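Local coordinates for protein endo-1,4-beta-xylanase (Pseudoalteromonas haloplanktis, PDB 1H12) that hydrolyses internal beta-1,4 linkages of xylan as a cold-adapted family 8 glycoside hydrolase, and probably also acts on cellulose and related beta-glucans, at residues G145-S157 / Y168-K180. Sequence-based numbering, arbitrary orientation. Where two conformers were deposited one is given.
Sequences GEEYFAFALLNAS and YYNDAITMLNTIK
The hydroxyl of Tyr168 is gripped by two groups, the side chains of Asp97 and Gln93, each hydrogen-bonded to OH, which fixes the far end of a ring that lies against helix 145-157. Ala156 CB stands over one face in a CH-pi contact, 3.7 Å from the Tyr168 ring centroid, while Leu153 CD2 meets the same ring at its edge. A leucine in place of Tyr168 would probably leave Asp97 and Gln93 without their shared hydroxyl and the Ala156 methyl without its aromatic face. The two segments run nearly antiparallel (156°), and their axes come within 7.8 Å at the closest point. They illustrate how small residues permit close approach: Ala150 is a knob among Ala172, Met175, Leu176 and Ile179, and Ala172 CB lies 3.6 Å from Leu154 CD2. With chi1 at -168°, Met175 turns CG away from its own backbone N and toward Ala150; a bend at chi2 lays SD across Glu146 CB and CG, and a second at chi3 brings CE to 3.7 Å from Phe149 CB. No hydrogen bond joins the segments. The pair forms a helical hairpin of the family's (alpha/alpha)6 barrel, with helix 93-107 packing on Leu153, Ala156 and Met175, and helix 206-215 on Leu154 and Leu176.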
ATOM      1  N   GLY A 145      -4.033  -1.910  -6.198  1.00  6.70           N
ATOM      2  CA  GLY A 145      -3.839  -3.354  -6.261  1.00  6.92           C
ATOM      3  C   GLY A 145      -3.016  -3.735  -7.494  1.00  6.26           C
ATOM      4  O   GLY A 145      -2.002  -4.406  -7.362  1.00  6.58           O
ATOM      5  N   GLU A 146      -3.428  -3.286  -8.676  1.00  6.72           N
ATOM      6  CA  GLU A 146      -2.658  -3.550  -9.877  1.00  6.84           C
ATOM      7  C   GLU A 146      -1.240  -2.989  -9.749  1.00  6.87           C
ATOM      8  O   GLU A 146      -0.289  -3.645 -10.200  1.00  6.91           O
ATOM      9  CB  GLU A 146      -3.346  -2.943 -11.116  1.00  7.39           C
ATOM     10  CG  GLU A 146      -4.579  -3.679 -11.602  1.00  7.56           C
ATOM     11  CD  GLU A 146      -5.918  -3.394 -10.927  1.00  7.41           C
ATOM     12  OE1 GLU A 146      -5.913  -2.836  -9.791  1.00  7.70           O
ATOM     13  OE2 GLU A 146      -6.941  -3.721 -11.547  1.00  8.10           O
ATOM     14  N   GLU A 147      -1.074  -1.804  -9.156  1.00  6.51           N
ATOM     15  CA  GLU A 147       0.260  -1.278  -8.953  1.00  6.51           C
ATOM     16  C   GLU A 147       1.143  -2.228  -8.153  1.00  6.44           C
ATOM     17  O   GLU A 147       2.295  -2.499  -8.522  1.00  7.01           O
ATOM     18  CB  GLU A 147       0.220   0.101  -8.275  1.00  6.86           C
ATOM     19  CG  GLU A 147      -0.453   1.171  -9.097  1.00  7.18           C
ATOM     20  CD  GLU A 147      -0.390   2.534  -8.483  1.00  7.25           C
ATOM     21  OE1 GLU A 147      -0.770   2.602  -7.246  1.00  8.34           O
ATOM     22  OE2 GLU A 147       0.011   3.509  -9.108  1.00  7.81           O
ATOM     23  N   TYR A 148       0.630  -2.698  -7.010  1.00  6.60           N
ATOM     24  CA  TYR A 148       1.381  -3.635  -6.186  1.00  6.40           C
ATOM     25  C   TYR A 148       1.564  -4.975  -6.884  1.00  6.35           C
ATOM     26  O   TYR A 148       2.612  -5.606  -6.727  1.00  6.85           O
ATOM     27  CB  TYR A 148       0.765  -3.803  -4.802  1.00  6.44           C
ATOM     28  CG  TYR A 148       1.217  -2.813  -3.760  1.00  6.65           C
ATOM     29  CD1 TYR A 148       2.322  -3.087  -2.978  1.00  7.00           C
ATOM     30  CD2 TYR A 148       0.543  -1.621  -3.545  1.00  6.68           C
ATOM     31  CE1 TYR A 148       2.700  -2.254  -1.966  1.00  7.33           C
ATOM     32  CE2 TYR A 148       0.956  -0.742  -2.547  1.00  7.20           C
ATOM     33  CZ  TYR A 148       2.038  -1.082  -1.749  1.00  6.97           C
ATOM     34  OH  TYR A 148       2.447  -0.271  -0.713  1.00  8.60           O
ATOM     35  N   PHE A 149       0.562  -5.465  -7.654  1.00  6.36           N
ATOM     36  CA  PHE A 149       0.766  -6.697  -8.362  1.00  6.52           C
ATOM     37  C   PHE A 149       1.946  -6.579  -9.317  1.00  6.33           C
ATOM     38  O   PHE A 149       2.797  -7.471  -9.401  1.00  7.20           O
ATOM     39  CB  PHE A 149      -0.462  -7.125  -9.197  1.00  6.82           C
ATOM     40  CG  PHE A 149      -1.670  -7.661  -8.446  1.00  7.14           C
ATOM     41  CD1 PHE A 149      -1.548  -8.620  -7.445  1.00  7.34           C
ATOM     42  CD2 PHE A 149      -2.946  -7.295  -8.816  1.00  7.58           C
ATOM     43  CE1 PHE A 149      -2.650  -9.163  -6.848  1.00  7.51           C
ATOM     44  CE2 PHE A 149      -4.060  -7.849  -8.214  1.00  7.67           C
ATOM     45  CZ  PHE A 149      -3.901  -8.788  -7.217  1.00  7.29           C
ATOM     46  N   ALA A 150       1.981  -5.475 -10.097  1.00  6.60           N
ATOM     47  CA  ALA A 150       3.091  -5.296 -11.042  1.00  6.89           C
ATOM     48  C   ALA A 150       4.423  -5.250 -10.329  1.00  6.75           C
ATOM     49  O   ALA A 150       5.402  -5.875 -10.750  1.00  7.45           O
ATOM     50  CB  ALA A 150       2.877  -4.031 -11.839  1.00  7.75           C
ATOM     51  N   PHE A 151       4.475  -4.478  -9.250  1.00  6.65           N
ATOM     52  CA  PHE A 151       5.676  -4.371  -8.432  1.00  6.74           C
ATOM     53  C   PHE A 151       6.124  -5.758  -7.940  1.00  6.71           C
ATOM     54  O   PHE A 151       7.293  -6.143  -8.059  1.00  7.15           O
ATOM     55  CB  PHE A 151       5.419  -3.427  -7.265  1.00  7.22           C
ATOM     56  CG  PHE A 151       6.588  -3.283  -6.343  1.00  6.93           C
ATOM     57  CD1 PHE A 151       7.718  -2.532  -6.689  1.00  7.47           C
ATOM     58  CD2 PHE A 151       6.584  -3.893  -5.105  1.00  7.48           C
ATOM     59  CE1 PHE A 151       8.800  -2.431  -5.878  1.00  7.83           C
ATOM     60  CE2 PHE A 151       7.652  -3.788  -4.252  1.00  7.91           C
ATOM     61  CZ  PHE A 151       8.782  -3.058  -4.642  1.00  8.18           C
ATOM     62  N   ALA A 152       5.207  -6.489  -7.326  1.00  6.85           N
ATOM     63  CA  ALA A 152       5.542  -7.768  -6.773  1.00  6.84           C
ATOM     64  C   ALA A 152       6.004  -8.766  -7.820  1.00  6.75           C
ATOM     65  O   ALA A 152       6.974  -9.512  -7.610  1.00  7.29           O
ATOM     66  CB  ALA A 152       4.333  -8.303  -5.996  1.00  8.00           C
ATOM     67  N   LEU A 153       5.343  -8.789  -8.979  1.00  7.24           N
ATOM     68  CA  LEU A 153       5.687  -9.684 -10.074  1.00  7.09           C
ATOM     69  C   LEU A 153       7.071  -9.384 -10.660  1.00  7.55           C
ATOM     70  O   LEU A 153       7.839 -10.304 -10.988  1.00  7.67           O
ATOM     71  CB  LEU A 153       4.603  -9.656 -11.136  1.00  7.66           C
ATOM     72  CG  LEU A 153       3.293 -10.334 -10.732  1.00  7.28           C
ATOM     73  CD1 LEU A 153       2.167  -9.846 -11.631  1.00  8.47           C
ATOM     74  CD2 LEU A 153       3.398 -11.854 -10.777  1.00  8.23           C
ATOM     75  N   LEU A 154       7.408  -8.097 -10.808  1.00  7.20           N
ATOM     76  CA  LEU A 154       8.733  -7.761 -11.298  1.00  7.48           C
ATOM     77  C   LEU A 154       9.796  -8.239 -10.354  1.00  7.40           C
ATOM     78  O   LEU A 154      10.857  -8.739 -10.781  1.00  8.24           O
ATOM     79  CB  LEU A 154       8.865  -6.250 -11.503  1.00  7.83           C
ATOM     80  CG  LEU A 154       8.172  -5.661 -12.731  1.00  8.26           C
ATOM     81  CD1 LEU A 154       8.223  -4.155 -12.641  1.00  9.09           C
ATOM     82  CD2 LEU A 154       8.796  -6.170 -14.034  1.00  8.89           C
ATOM     83  N   ASN A 155       9.563  -8.100  -9.047  1.00  7.36           N
ATOM     84  CA  ASN A 155      10.514  -8.588  -8.055  1.00  7.80           C
ATOM     85  C   ASN A 155      10.620 -10.114  -8.058  1.00  7.50           C
ATOM     86  O   ASN A 155      11.700 -10.654  -7.916  1.00  8.51           O
ATOM     87  CB  ASN A 155      10.158  -8.049  -6.682  1.00  7.62           C
ATOM     88  CG  ASN A 155      10.596  -6.606  -6.473  1.00  7.82           C
ATOM     89  OD1 ASN A 155       9.676  -5.659  -6.591  1.00 10.57           O
ATOM     90  ND2 ASN A 155      11.793  -6.386  -6.214  1.00  6.57           N
ATOM     91  N   ALA A 156       9.476 -10.799  -8.229  1.00  7.42           N
ATOM     92  CA  ALA A 156       9.485 -12.273  -8.298  1.00  7.78           C
ATOM     93  C   ALA A 156      10.312 -12.728  -9.491  1.00  7.93           C
ATOM     94  O   ALA A 156      11.129 -13.665  -9.360  1.00  8.95           O
ATOM     95  CB  ALA A 156       8.059 -12.752  -8.387  1.00  7.63           C
ATOM     96  N   SER A 157      10.131 -12.099 -10.641  1.00  8.29           N
ATOM     97  CA  SER A 157      10.970 -12.410 -11.789  1.00  8.74           C
ATOM     98  C   SER A 157      12.439 -12.270 -11.447  1.00  8.72           C
ATOM     99  O   SER A 157      13.253 -13.149 -11.784  1.00  9.76           O
ATOM    100  CB  SER A 157      10.620 -11.437 -12.918  1.00  8.69           C
ATOM    101  OG  SER A 157      11.547 -11.557 -13.994  1.00  9.61           O
ATOM    102  N   TYR A 168       6.714 -14.695 -14.379  1.00  8.54           N
ATOM    103  CA  TYR A 168       6.434 -13.523 -13.616  1.00  8.29           C
ATOM    104  C   TYR A 168       6.648 -12.271 -14.425  1.00  8.85           C
ATOM    105  O   TYR A 168       5.884 -11.290 -14.302  1.00  8.63           O
ATOM    106  CB  TYR A 168       7.277 -13.446 -12.362  1.00  8.47           C
ATOM    107  CG  TYR A 168       7.221 -14.623 -11.419  1.00  8.26           C
ATOM    108  CD1 TYR A 168       6.073 -14.915 -10.659  1.00  8.07           C
ATOM    109  CD2 TYR A 168       8.316 -15.436 -11.255  1.00  8.09           C
ATOM    110  CE1 TYR A 168       6.060 -15.950  -9.769  1.00  7.90           C
ATOM    111  CE2 TYR A 168       8.300 -16.489 -10.351  1.00  8.83           C
ATOM    112  CZ  TYR A 168       7.172 -16.755  -9.622  1.00  8.38           C
ATOM    113  OH  TYR A 168       7.178 -17.829  -8.749  1.00  9.07           O
ATOM    114  N   TYR A 169       7.728 -12.230 -15.202  1.00  8.72           N
ATOM    115  CA  TYR A 169       8.069 -11.038 -15.949  1.00  8.88           C
ATOM    116  C   TYR A 169       6.987 -10.717 -16.960  1.00  8.31           C
ATOM    117  O   TYR A 169       6.536  -9.571 -17.070  1.00  9.16           O
ATOM    118  CB  TYR A 169       9.432 -11.200 -16.630  1.00  9.30           C
ATOM    119  CG  TYR A 169       9.893  -9.892 -17.245  1.00  9.43           C
ATOM    120  CD1 TYR A 169      10.370  -8.877 -16.464  1.00  9.86           C
ATOM    121  CD2 TYR A 169       9.774  -9.652 -18.596  1.00  9.90           C
ATOM    122  CE1 TYR A 169      10.724  -7.638 -17.011  1.00  9.76           C
ATOM    123  CE2 TYR A 169      10.108  -8.460 -19.155  1.00 10.27           C
ATOM    124  CZ  TYR A 169      10.602  -7.441 -18.351  1.00 10.09           C
ATOM    125  OH  TYR A 169      10.919  -6.222 -18.941  1.00 11.42           O
ATOM    126  N   ASN A 170       6.561 -11.712 -17.755  1.00  9.17           N
ATOM    127  CA  ASN A 170       5.529 -11.461 -18.711  1.00  9.37           C
ATOM    128  C   ASN A 170       4.232 -11.018 -18.020  1.00  8.97           C
ATOM    129  O   ASN A 170       3.519 -10.126 -18.512  1.00  9.32           O
ATOM    130  CB  ASN A 170       5.215 -12.716 -19.557  1.00 12.50           C
ATOM    131  N   ASP A 171       3.916 -11.652 -16.888  1.00  8.48           N
ATOM    132  CA  ASP A 171       2.738 -11.250 -16.142  1.00  8.43           C
ATOM    133  C   ASP A 171       2.866  -9.795 -15.665  1.00  8.06           C
ATOM    134  O   ASP A 171       1.888  -9.040 -15.672  1.00  8.52           O
ATOM    135  CB  ASP A 171       2.466 -12.186 -14.988  1.00  9.04           C
ATOM    136  CG  ASP A 171       1.967 -13.550 -15.392  1.00 10.70           C
ATOM    137  OD1 ASP A 171       1.580 -13.723 -16.557  1.00 15.57           O
ATOM    138  OD2 ASP A 171       1.950 -14.473 -14.567  1.00 11.89           O
ATOM    139  N   ALA A 172       4.064  -9.399 -15.243  1.00  7.80           N
ATOM    140  CA  ALA A 172       4.270  -8.040 -14.770  1.00  8.21           C
ATOM    141  C   ALA A 172       4.114  -7.021 -15.900  1.00  8.69           C
ATOM    142  O   ALA A 172       3.507  -5.962 -15.698  1.00  8.60           O
ATOM    143  CB  ALA A 172       5.664  -7.885 -14.202  1.00  9.29           C
ATOM    144  N   ILE A 173       4.674  -7.297 -17.077  1.00  8.67           N
ATOM    145  CA  ILE A 173       4.575  -6.380 -18.185  1.00  9.22           C
ATOM    146  C   ILE A 173       3.124  -6.258 -18.640  1.00  8.93           C
ATOM    147  O   ILE A 173       2.665  -5.171 -18.974  1.00  9.71           O
ATOM    148  CB  ILE A 173       5.518  -6.749 -19.345  1.00 11.28           C
ATOM    149  CG1 ILE A 173       6.980  -6.733 -18.837  1.00 12.69           C
ATOM    150  CG2 ILE A 173       5.283  -5.902 -20.557  1.00 14.82           C
ATOM    151  CD1 ILE A 173       7.423  -5.515 -18.266  1.00 15.44           C
ATOM    152  N   THR A 174       2.373  -7.365 -18.637  1.00  8.67           N
ATOM    153  CA  THR A 174       0.970  -7.322 -18.928  1.00  8.81           C
ATOM    154  C   THR A 174       0.255  -6.403 -17.931  1.00  8.27           C
ATOM    155  O   THR A 174      -0.591  -5.583 -18.322  1.00  8.91           O
ATOM    156  CB  THR A 174       0.392  -8.735 -18.885  1.00  9.78           C
ATOM    157  OG1 THR A 174       1.006  -9.506 -19.927  1.00 11.63           O
ATOM    158  CG2 THR A 174      -1.112  -8.745 -19.091  1.00 10.72           C
ATOM    159  N   MET A 175       0.572  -6.546 -16.653  1.00  7.64           N
ATOM    160  CA  MET A 175      -0.025  -5.704 -15.622  1.00  7.48           C
ATOM    161  C   MET A 175       0.309  -4.232 -15.834  1.00  7.63           C
ATOM    162  O   MET A 175      -0.569  -3.370 -15.725  1.00  8.33           O
ATOM    163  CB  MET A 175       0.451  -6.173 -14.241  1.00  7.73           C
ATOM    164  CG  MET A 175      -0.317  -5.571 -13.093  1.00  8.12           C
ATOM    165  SD  MET A 175      -2.043  -6.127 -12.944  1.00  8.47           S
ATOM    166  CE  MET A 175      -1.764  -7.875 -12.618  1.00  8.82           C
ATOM    167  N   LEU A 176       1.564  -3.907 -16.146  1.00  8.32           N
ATOM    168  CA  LEU A 176       1.946  -2.505 -16.417  1.00  8.45           C
ATOM    169  C   LEU A 176       1.161  -1.954 -17.610  1.00  8.40           C
ATOM    170  O   LEU A 176       0.722  -0.805 -17.585  1.00  9.13           O
ATOM    171  CB  LEU A 176       3.442  -2.395 -16.670  1.00  8.20           C
ATOM    172  CG  LEU A 176       4.339  -2.632 -15.479  1.00  8.89           C
ATOM    173  CD1 LEU A 176       5.804  -2.484 -15.932  1.00 11.14           C
ATOM    174  CD2 LEU A 176       4.070  -1.651 -14.354  1.00  9.76           C
ATOM    175  N   ASN A 177       1.021  -2.786 -18.646  1.00  8.95           N
ATOM    176  CA  ASN A 177       0.242  -2.277 -19.808  0.50  9.21           C
ATOM    177  C   ASN A 177      -1.200  -2.039 -19.450  1.00  8.98           C
ATOM    178  O   ASN A 177      -1.797  -1.065 -19.904  1.00  9.51           O
ATOM    179  CB  ASN A 177       0.362  -3.305 -20.938  0.50 10.45           C
ATOM    180  CG  ASN A 177       1.724  -3.254 -21.622  0.50 10.66           C
ATOM    181  OD1 ASN A 177       2.495  -2.373 -21.420  0.50 15.04           O
ATOM    182  ND2 ASN A 177       2.023  -4.311 -22.349  0.50 12.84           N
ATOM    183  N   THR A 178      -1.773  -2.919 -18.606  1.00  8.63           N
ATOM    184  CA  THR A 178      -3.115  -2.690 -18.111  1.00  8.96           C
ATOM    185  C   THR A 178      -3.219  -1.387 -17.333  1.00  8.49           C
ATOM    186  O   THR A 178      -4.174  -0.626 -17.489  1.00  9.23           O
ATOM    187  CB  THR A 178      -3.581  -3.893 -17.300  1.00  9.14           C
ATOM    188  OG1 THR A 178      -3.740  -4.995 -18.212  1.00 10.38           O
ATOM    189  CG2 THR A 178      -4.877  -3.633 -16.549  1.00 10.18           C
ATOM    190  N   ILE A 179      -2.260  -1.128 -16.454  1.00  8.23           N
ATOM    191  CA  ILE A 179      -2.281   0.123 -15.695  1.00  8.10           C
ATOM    192  C   ILE A 179      -2.272   1.306 -16.665  1.00  8.40           C
ATOM    193  O   ILE A 179      -3.077   2.235 -16.548  1.00  8.58           O
ATOM    194  CB  ILE A 179      -1.121   0.178 -14.695  1.00  7.87           C
ATOM    195  CG1 ILE A 179      -1.269  -0.892 -13.630  1.00  8.05           C
ATOM    196  CG2 ILE A 179      -1.086   1.565 -14.056  1.00  8.94           C
ATOM    197  CD1 ILE A 179       0.015  -1.132 -12.816  1.00  9.43           C
ATOM    198  N   LYS A 180      -1.323   1.298 -17.600  1.00  8.58           N
ATOM    199  CA  LYS A 180      -1.210   2.376 -18.544  1.00  9.57           C
ATOM    200  C   LYS A 180      -2.471   2.576 -19.374  1.00 10.09           C
ATOM    201  O   LYS A 180      -2.905   3.715 -19.581  1.00 11.18           O
ATOM    202  CB  LYS A 180       0.012   2.109 -19.444  1.00 11.45           C
ATOM    203  CG  LYS A 180       0.238   3.156 -20.501  1.00 14.24           C
ATOM    204  CD  LYS A 180       1.595   2.866 -21.219  1.00 19.74           C
ATOM    205  CE  LYS A 180       1.950   3.839 -22.239  1.00 23.14           C
ATOM    206  NZ  LYS A 180       3.196   3.135 -22.828  1.00 28.66           N
TER